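Local coordinates for protein alcohol dehydrogenase IV (PDB 3IV7) that probably reduces maleylacetate with a nicotinamide coenzyme, as a member of the iron-containing alcohol dehydrogenase family, at residues L103-A108 / L145-E150; H246-T251 / A319-V324; A269-D274 / N332-V337. One frame throughout, in Å; residues are numbered along the deposited sequence.

Interaction 1. Residues L103-A108 / L145-E150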
loop_
_atom_site.group_PDB
_atom_site.type_symbol
_atom_site.label_atom_id
_atom_site.label_comp_id
_atom_site.label_asym_id
_atom_site.label_seq_id
_atom_site.Cartn_x
_atom_site.Cartn_y
_atom_site.Cartn_z
ATOM N N LEU A 103 17.897 8.328 -15.015
ATOM C CA LEU A 103 19.338 8.340 -14.889
ATOM C C LEU A 103 19.773 7.997 -13.461
ATOM O O LEU A 103 20.739 7.259 -13.261
ATOM C CB LEU A 103 19.924 9.689 -15.338
ATOM C CG LEU A 103 21.457 9.784 -15.358
ATOM C CD1 LEU A 103 22.064 8.734 -16.278
ATOM C CD2 LEU A 103 21.962 11.218 -15.744
ATOM N N ALA A 104 19.047 8.494 -12.470
ATOM C CA ALA A 104 19.361 8.176 -11.080
ATOM C C ALA A 104 19.235 6.672 -10.901
ATOM O O ALA A 104 20.091 6.040 -10.301
ATOM C CB ALA A 104 18.428 8.947 -10.106
ATOM N N LYS A 105 18.205 6.090 -11.500
ATOM C CA LYS A 105 17.998 4.658 -11.422
ATOM C C LYS A 105 19.164 3.921 -12.083
ATOM O O LYS A 105 19.655 2.932 -11.559
ATOM C CB LYS A 105 16.677 4.270 -12.101
ATOM C CG LYS A 105 15.399 4.614 -11.299
ATOM C CD LYS A 105 14.163 4.180 -12.092
ATOM C CE LYS A 105 12.932 4.062 -11.199
ATOM N NZ LYS A 105 11.736 3.686 -11.969
ATOM N N ALA A 106 19.570 4.374 -13.262
ATOM C CA ALA A 106 20.668 3.727 -13.960
ATOM C C ALA A 106 21.932 3.704 -13.074
ATOM O O ALA A 106 22.645 2.688 -13.024
ATOM C CB ALA A 106 20.935 4.383 -15.300
ATOM N N ILE A 107 22.168 4.781 -12.334
ATOM C CA ILE A 107 23.327 4.851 -11.422
ATOM C C ILE A 107 23.189 3.856 -10.282
ATOM O O ILE A 107 24.140 3.171 -9.936
ATOM C CB ILE A 107 23.528 6.258 -10.819
ATOM C CG1 ILE A 107 23.787 7.289 -11.917
ATOM C CG2 ILE A 107 24.760 6.243 -9.852
ATOM C CD1 ILE A 107 23.731 8.773 -11.424
ATOM N N ALA A 108 21.993 3.786 -9.688
ATOM C CA ALA A 108 21.741 2.846 -8.589
ATOM C C ALA A 108 21.901 1.372 -9.015
ATOM O O ALA A 108 22.249 0.522 -8.204
ATOM C CB ALA A 108 20.364 3.080 -8.023
ATOM N N LEU A 145 15.117 -4.071 -7.623
ATOM C CA LEU A 145 14.702 -3.347 -6.374
ATOM C C LEU A 145 15.615 -2.163 -6.040
ATOM O O LEU A 145 15.165 -1.176 -5.475
ATOM C CB LEU A 145 14.645 -4.289 -5.161
ATOM C CG LEU A 145 14.221 -3.625 -3.804
ATOM C CD1 LEU A 145 12.765 -3.003 -3.874
ATOM C CD2 LEU A 145 14.345 -4.629 -2.602
ATOM N N LYS A 146 16.896 -2.263 -6.393
ATOM C CA LYS A 146 17.849 -1.172 -6.107
ATOM C C LYS A 146 17.508 0.100 -6.827
ATOM O O LYS A 146 17.983 1.135 -6.429
ATOM C CB LYS A 146 19.298 -1.561 -6.458
ATOM C CG LYS A 146 19.781 -2.811 -5.785
ATOM C CD LYS A 146 21.319 -2.930 -5.811
ATOM C CE LYS A 146 21.893 -2.709 -7.160
ATOM N NZ LYS A 146 21.287 -3.596 -8.174
ATOM N N VAL A 147 16.683 0.049 -7.902
ATOM C CA VAL A 147 16.356 1.271 -8.597
ATOM C C VAL A 147 15.144 2.002 -8.038
ATOM O O VAL A 147 14.904 3.129 -8.403
ATOM C CB VAL A 147 16.245 1.095 -10.113
ATOM C CG1 VAL A 147 17.413 0.287 -10.604
ATOM C CG2 VAL A 147 14.904 0.463 -10.525
ATOM N N LEU A 148 14.402 1.377 -7.139
ATOM C CA LEU A 148 13.262 2.035 -6.516
ATOM C C LEU A 148 13.781 3.140 -5.580
ATOM O O LEU A 148 14.544 2.859 -4.684
ATOM C CB LEU A 148 12.437 1.031 -5.685
ATOM C CG LEU A 148 11.235 1.610 -4.928
ATOM C CD1 LEU A 148 10.153 2.075 -5.925
ATOM C CD2 LEU A 148 10.676 0.548 -3.911
ATOM N N PRO A 149 13.357 4.400 -5.793
ATOM C CA PRO A 149 13.861 5.401 -4.851
ATOM C C PRO A 149 13.390 5.092 -3.433
ATOM O O PRO A 149 12.241 4.679 -3.228
ATOM C CB PRO A 149 13.249 6.703 -5.363
ATOM C CG PRO A 149 13.088 6.484 -6.848
ATOM C CD PRO A 149 12.843 5.008 -7.037
ATOM N N GLU A 150 14.269 5.242 -2.481
ATOM C CA GLU A 150 13.926 4.980 -1.096
ATOM C C GLU A 150 12.987 6.027 -0.538
ATOM O O GLU A 150 12.194 5.742 0.344
ATOM C CB GLU A 150 15.161 4.922 -0.248
ATOM C CG GLU A 150 15.959 3.720 -0.468
ATOM C CD GLU A 150 17.112 3.596 0.497
ATOM O OE1 GLU A 150 17.248 4.447 1.405
ATOM O OE2 GLU A 150 17.894 2.657 0.322
#
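K105 and V147 meet across this buried contact with their side chains at about a right angle and their CB atoms 3.8 Å apart. K105 turns CG away from its own carbonyl carbon (chi1 -75°) and then runs extended to NZ, so that its methylenes pass over the end of the short 3-10 turn 145-147. On the way the chain passes O of V147, with K105 CG at 3.3 Å and CE at 3.5 Å, and the ammonium goes on to S125, T128 and the carbonyl of V130. Both V147 methyls meet K105: CG1 rests 3.6 Å from its O, and CG2 faces CD and CE. Strand 91-96 and helix 98-111 form the beta-alpha unit whose glycine-rich turn, as in this family, probably binds the NAD diphosphate; residues 145-150 lead into strand 151-154 of the same parallel sheet, and A104 and A108 pack on I115 of strand 115-119. A108 points its methyl at the turn, with CB 3.5 Å from O of K146. Bends at chi3 and chi4 (-49° and -54°) bring CE of K146 to 3.4 Å from O of A108 and its NZ to a salt bridge with D144, with a weak bond to O of M109 on the helix.

Interaction 2. Residues H246-T251 / A319-V324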
loop_
_atom_site.group_PDB
_atom_site.type_symbol
_atom_site.label_atom_id
_atom_site.label_comp_id
_atom_site.label_asym_id
_atom_site.label_seq_id
_atom_site.Cartn_x
_atom_site.Cartn_y
_atom_site.Cartn_z
ATOM N N HIS A 246 5.385 0.861 -25.043
ATOM C CA HIS A 246 6.811 0.572 -25.034
ATOM C C HIS A 246 7.311 0.423 -26.488
ATOM O O HIS A 246 8.302 1.005 -26.845
ATOM C CB HIS A 246 7.101 -0.702 -24.209
ATOM C CG HIS A 246 8.563 -0.995 -24.020
ATOM N ND1 HIS A 246 9.173 -2.115 -24.555
ATOM C CD2 HIS A 246 9.528 -0.337 -23.328
ATOM C CE1 HIS A 246 10.446 -2.133 -24.195
ATOM N NE2 HIS A 246 10.688 -1.058 -23.462
ATOM N N THR A 247 6.595 -0.346 -27.299
ATOM C CA THR A 247 6.911 -0.486 -28.744
ATOM C C THR A 247 6.876 0.864 -29.452
ATOM O O THR A 247 7.796 1.200 -30.197
ATOM C CB THR A 247 5.906 -1.409 -29.454
ATOM O OG1 THR A 247 5.983 -2.728 -28.916
ATOM C CG2 THR A 247 6.172 -1.466 -30.981
ATOM N N LEU A 248 5.819 1.658 -29.205
ATOM C CA LEU A 248 5.664 2.924 -29.924
ATOM C C LEU A 248 6.762 3.927 -29.524
ATOM O O LEU A 248 7.269 4.657 -30.371
ATOM C CB LEU A 248 4.248 3.512 -29.743
ATOM C CG LEU A 248 3.054 2.752 -30.378
ATOM C CD1 LEU A 248 1.716 3.447 -30.076
ATOM C CD2 LEU A 248 3.226 2.598 -31.884
ATOM N N GLY A 249 7.147 3.923 -28.249
ATOM C CA GLY A 249 8.236 4.791 -27.757
ATOM C C GLY A 249 9.616 4.277 -28.154
ATOM O O GLY A 249 10.492 5.046 -28.512
ATOM N N GLY A 250 9.786 2.963 -28.119
ATOM C CA GLY A 250 11.085 2.347 -28.369
ATOM C C GLY A 250 11.432 2.269 -29.827
ATOM O O GLY A 250 12.481 2.745 -30.254
ATOM N N THR A 251 10.524 1.714 -30.605
ATOM C CA THR A 251 10.777 1.450 -32.002
ATOM C C THR A 251 10.458 2.627 -32.901
ATOM O O THR A 251 11.139 2.844 -33.904
ATOM C CB THR A 251 9.945 0.262 -32.465
ATOM O OG1 THR A 251 10.136 -0.838 -31.558
ATOM C CG2 THR A 251 10.326 -0.145 -33.900
ATOM N N ALA A 319 1.940 -2.689 -38.970
ATOM C CA ALA A 319 2.325 -4.105 -39.124
ATOM C C ALA A 319 3.564 -4.436 -38.242
ATOM O O ALA A 319 3.606 -5.467 -37.584
ATOM C CB ALA A 319 2.595 -4.440 -40.601
ATOM N N GLU A 320 4.553 -3.550 -38.248
ATOM C CA GLU A 320 5.751 -3.738 -37.458
ATOM C C GLU A 320 5.446 -3.593 -35.951
ATOM O O GLU A 320 5.914 -4.411 -35.126
ATOM C CB GLU A 320 6.812 -2.730 -37.870
ATOM C CG GLU A 320 8.141 -2.843 -37.086
ATOM C CD GLU A 320 9.165 -1.790 -37.517
ATOM O OE1 GLU A 320 8.852 -0.990 -38.440
ATOM O OE2 GLU A 320 10.275 -1.755 -36.929
ATOM N N ALA A 321 4.695 -2.550 -35.584
ATOM C CA ALA A 321 4.356 -2.351 -34.210
ATOM C C ALA A 321 3.723 -3.619 -33.684
ATOM O O ALA A 321 4.009 -4.045 -32.570
ATOM C CB ALA A 321 3.384 -1.150 -34.042
ATOM N N VAL A 322 2.804 -4.159 -34.467
ATOM C CA VAL A 322 2.098 -5.380 -34.117
ATOM C C VAL A 322 3.043 -6.566 -34.019
ATOM O O VAL A 322 2.993 -7.326 -33.046
ATOM C CB VAL A 322 1.021 -5.676 -35.117
ATOM C CG1 VAL A 322 0.528 -7.065 -34.950
ATOM C CG2 VAL A 322 -0.117 -4.628 -34.966
ATOM N N ASP A 323 3.926 -6.706 -35.001
ATOM C CA ASP A 323 4.983 -7.739 -34.945
ATOM C C ASP A 323 5.730 -7.776 -33.637
ATOM O O ASP A 323 5.897 -8.831 -33.062
ATOM C CB ASP A 323 6.011 -7.522 -36.025
ATOM C CG ASP A 323 5.872 -8.443 -37.088
ATOM O OD1 ASP A 323 6.093 -9.656 -36.842
ATOM O OD2 ASP A 323 5.529 -7.996 -38.185
ATOM N N VAL A 324 6.224 -6.609 -33.225
ATOM C CA VAL A 324 7.032 -6.456 -32.039
ATOM C C VAL A 324 6.278 -6.632 -30.724
ATOM O O VAL A 324 6.862 -7.028 -29.708
ATOM C CB VAL A 324 7.650 -5.055 -32.023
ATOM C CG1 VAL A 324 8.286 -4.767 -30.665
ATOM C CG2 VAL A 324 8.663 -4.927 -33.159
#
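T247 and A321 mark the nearest backbone approach of two helical segments, with their CA atoms 6.3 Å apart. The axes of 246-250 and 319-324 come within 9.8 Å at an angle of 122°, so the helices run in broadly opposed directions at a steep crossing, and the contact is small (228 Å²). No hydrogen bond links the two segments. T247 points toward the other helix and uses its two branches differently. With CG2 opposite the backbone N, its methyl lies 3.7 Å from O of A321 and also meets the A321 CB and the V324 side chain. The hydroxyl OG1, 3.5 Å from CG1 of V324, shares a hydrogen bond with the OG1 of T325, which also bonds the carbonyl of A321; the threonine thus combines an apolar face with a polar link to the next residue of the partner helix. The T247 and V324 side chains pass in opposite senses, which leaves CG1 of V324 beside both OG1 and CG2 of the threonine. On the more exposed flank, the extended E320 chain (chi1 -180°) brings OE2 to 3.4 Å from the CG2 methyl of T251, a van der Waals contact. Deeper in, CD2 of L248 touches CB of A321 at 4.3 Å. In the all-helical C-terminal half, L248 continues against T259 and V263 of helix 256-271, A321 and V322 pack on helix 339-351, and F252 from the loop after helix 240-250 covers E320 and A321.

Interaction 3. Residues A269-D274 / N332-V337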
loop_
_atom_site.group_PDB
_atom_site.type_symbol
_atom_site.label_atom_id
_atom_site.label_comp_id
_atom_site.label_asym_id
_atom_site.label_seq_id
_atom_site.Cartn_x
_atom_site.Cartn_y
_atom_site.Cartn_z
ATOM N N ALA A 269 -11.312 0.591 -24.272
ATOM C CA ALA A 269 -12.440 0.182 -25.122
ATOM C C ALA A 269 -12.323 -1.264 -25.528
ATOM O O ALA A 269 -13.303 -1.998 -25.519
ATOM C CB ALA A 269 -12.514 1.062 -26.365
ATOM N N PHE A 270 -11.105 -1.667 -25.875
ATOM C CA PHE A 270 -10.803 -3.019 -26.364
ATOM C C PHE A 270 -11.014 -4.102 -25.293
ATOM O O PHE A 270 -11.647 -5.116 -25.557
ATOM C CB PHE A 270 -9.338 -3.055 -26.845
ATOM C CG PHE A 270 -8.879 -4.402 -27.363
ATOM C CD1 PHE A 270 -9.104 -4.764 -28.681
ATOM C CD2 PHE A 270 -8.132 -5.249 -26.562
ATOM C CE1 PHE A 270 -8.662 -5.998 -29.167
ATOM C CE2 PHE A 270 -7.667 -6.484 -27.050
ATOM C CZ PHE A 270 -7.939 -6.855 -28.339
ATOM N N ASN A 271 -10.462 -3.876 -24.094
ATOM C CA ASN A 271 -10.502 -4.885 -22.992
ATOM C C ASN A 271 -11.719 -4.864 -22.062
ATOM O O ASN A 271 -11.986 -5.860 -21.373
ATOM C CB ASN A 271 -9.271 -4.738 -22.110
ATOM C CG ASN A 271 -8.114 -5.516 -22.610
ATOM O OD1 ASN A 271 -8.253 -6.387 -23.478
ATOM N ND2 ASN A 271 -6.947 -5.262 -22.028
ATOM N N ALA A 272 -12.418 -3.730 -22.004
ATOM C CA ALA A 272 -13.453 -3.504 -20.985
ATOM C C ALA A 272 -14.472 -4.613 -20.910
ATOM O O ALA A 272 -14.704 -5.160 -19.850
ATOM C CB ALA A 272 -14.148 -2.177 -21.207
ATOM N N GLY A 273 -15.083 -4.935 -22.044
ATOM C CA GLY A 273 -16.143 -5.964 -22.102
ATOM C C GLY A 273 -15.723 -7.327 -21.570
ATOM O O GLY A 273 -16.558 -8.096 -21.075
ATOM N N ASP A 274 -14.438 -7.643 -21.690
ATOM C CA ASP A 274 -13.909 -8.903 -21.209
ATOM C C ASP A 274 -13.358 -8.821 -19.770
ATOM O O ASP A 274 -12.920 -9.835 -19.217
ATOM C CB ASP A 274 -12.824 -9.422 -22.165
ATOM C CG ASP A 274 -13.415 -10.008 -23.479
ATOM O OD1 ASP A 274 -14.301 -10.876 -23.406
ATOM O OD2 ASP A 274 -12.957 -9.605 -24.572
ATOM N N ASN A 332 -2.650 -13.504 -20.107
ATOM C CA ASN A 332 -3.912 -13.280 -19.414
ATOM C C ASN A 332 -4.671 -11.975 -19.776
ATOM O O ASN A 332 -5.676 -11.669 -19.154
ATOM C CB ASN A 332 -3.707 -13.378 -17.893
ATOM C CG ASN A 332 -3.121 -12.109 -17.297
ATOM O OD1 ASN A 332 -2.293 -11.429 -17.921
ATOM N ND2 ASN A 332 -3.561 -11.774 -16.081
ATOM N N ASN A 333 -4.253 -11.252 -20.811
ATOM C CA ASN A 333 -5.032 -10.074 -21.221
ATOM C C ASN A 333 -6.521 -10.459 -21.370
ATOM O O ASN A 333 -6.829 -11.505 -21.913
ATOM C CB ASN A 333 -4.528 -9.488 -22.538
ATOM C CG ASN A 333 -5.246 -8.221 -22.903
ATOM O OD1 ASN A 333 -5.084 -7.203 -22.242
ATOM N ND2 ASN A 333 -6.080 -8.283 -23.931
ATOM N N PRO A 334 -7.443 -9.609 -20.882
ATOM C CA PRO A 334 -8.860 -9.946 -20.913
ATOM C C PRO A 334 -9.405 -10.443 -22.270
ATOM O O PRO A 334 -10.083 -11.462 -22.306
ATOM C CB PRO A 334 -9.521 -8.644 -20.512
ATOM C CG PRO A 334 -8.584 -8.044 -19.557
ATOM C CD PRO A 334 -7.186 -8.533 -19.919
ATOM N N ARG A 335 -9.165 -9.685 -23.342
ATOM C CA ARG A 335 -9.615 -10.051 -24.705
ATOM C C ARG A 335 -8.424 -10.649 -25.448
ATOM O O ARG A 335 -7.349 -10.075 -25.429
ATOM C CB ARG A 335 -10.094 -8.790 -25.427
ATOM C CG ARG A 335 -10.768 -8.989 -26.811
ATOM C CD ARG A 335 -11.376 -7.679 -27.215
ATOM N NE ARG A 335 -12.109 -7.715 -28.457
ATOM C CZ ARG A 335 -12.739 -6.665 -28.979
ATOM N NH1 ARG A 335 -12.689 -5.479 -28.369
ATOM N NH2 ARG A 335 -13.413 -6.786 -30.125
ATOM N N PRO A 336 -8.604 -11.822 -26.087
ATOM C CA PRO A 336 -7.440 -12.405 -26.782
ATOM C C PRO A 336 -6.944 -11.495 -27.919
ATOM O O PRO A 336 -7.729 -11.037 -28.727
ATOM C CB PRO A 336 -7.980 -13.733 -27.338
ATOM C CG PRO A 336 -9.483 -13.759 -27.002
ATOM C CD PRO A 336 -9.872 -12.397 -26.565
ATOM N N VAL A 337 -5.648 -11.252 -27.957
ATOM C CA VAL A 337 -5.086 -10.327 -28.889
ATOM C C VAL A 337 -4.570 -11.055 -30.121
ATOM O O VAL A 337 -3.771 -11.974 -30.014
ATOM C CB VAL A 337 -3.954 -9.555 -28.259
ATOM C CG1 VAL A 337 -3.356 -8.553 -29.269
ATOM C CG2 VAL A 337 -4.455 -8.827 -26.994
#
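F270 and R335 form the closely fitted half of this contact, where the loop 332-337 folds against the C-terminal end of helix 256-271. Extended from CG to NE, the R335 chain lies over the phenyl face: CD sits 3.7 Å from the ring centroid in a CH-pi contact, and the guanidinium continues nearly flat on the ring, the planes 17° apart. From there NH1 donates to O of F270 at 3.0 Å, in the carbonyl plane and on a lone pair, and the same nitrogen also bonds O of L358. CG2 of V337 touches CE2 of the F270 ring at 4.0 Å. Beside this stack the amides of N271 and N333 pair reciprocally, N271 ND2 to N333 OD1 at 2.7 Å and N333 ND2 to N271 OD1 at 2.9 Å, although their planes are twisted by 42°. N333 ND2 also reaches O of R335 at 2.7 Å, while R335 N makes a weak bond to N271 OD1. On the exposed side D274 makes no hydrogen bond to the loop; its OD2 lies 3.1 Å from CB of R335, against the aliphatic stem, and 4.4 Å from NE, well out of the guanidinium plane, so the charges are near but form no salt bridge. With both its nitrogen and its oxygen engaged, each amide is fixed in its rotation, and O of F270, near the C-terminal end of the helix, accepts a bond from the cationic R335, whose orientation that bond and the stacked ring together fix.

In the fold
Interaction 1 lies in the alpha/beta half of the chain and is the most buried of the three; interactions 2 and 3 are partly buried in the helical half. The centres of interactions 1 and 3 are about 33 Å apart, on opposite sides of the chain's centre. Interactions 2 and 3 are closer, with nearest atoms about 7 Å apart, and their segments alternate along the chain: helices 240-250 and 256-271 each contact part of the later region that runs from helix 318-326 into the loop before helix 339-351. Interactions 1 and 2 touch mainly by van der Waals contact and send their polar groups to residues outside the segments, whereas interaction 3 is tied by amide and guanidinium bonds and a stacked ring.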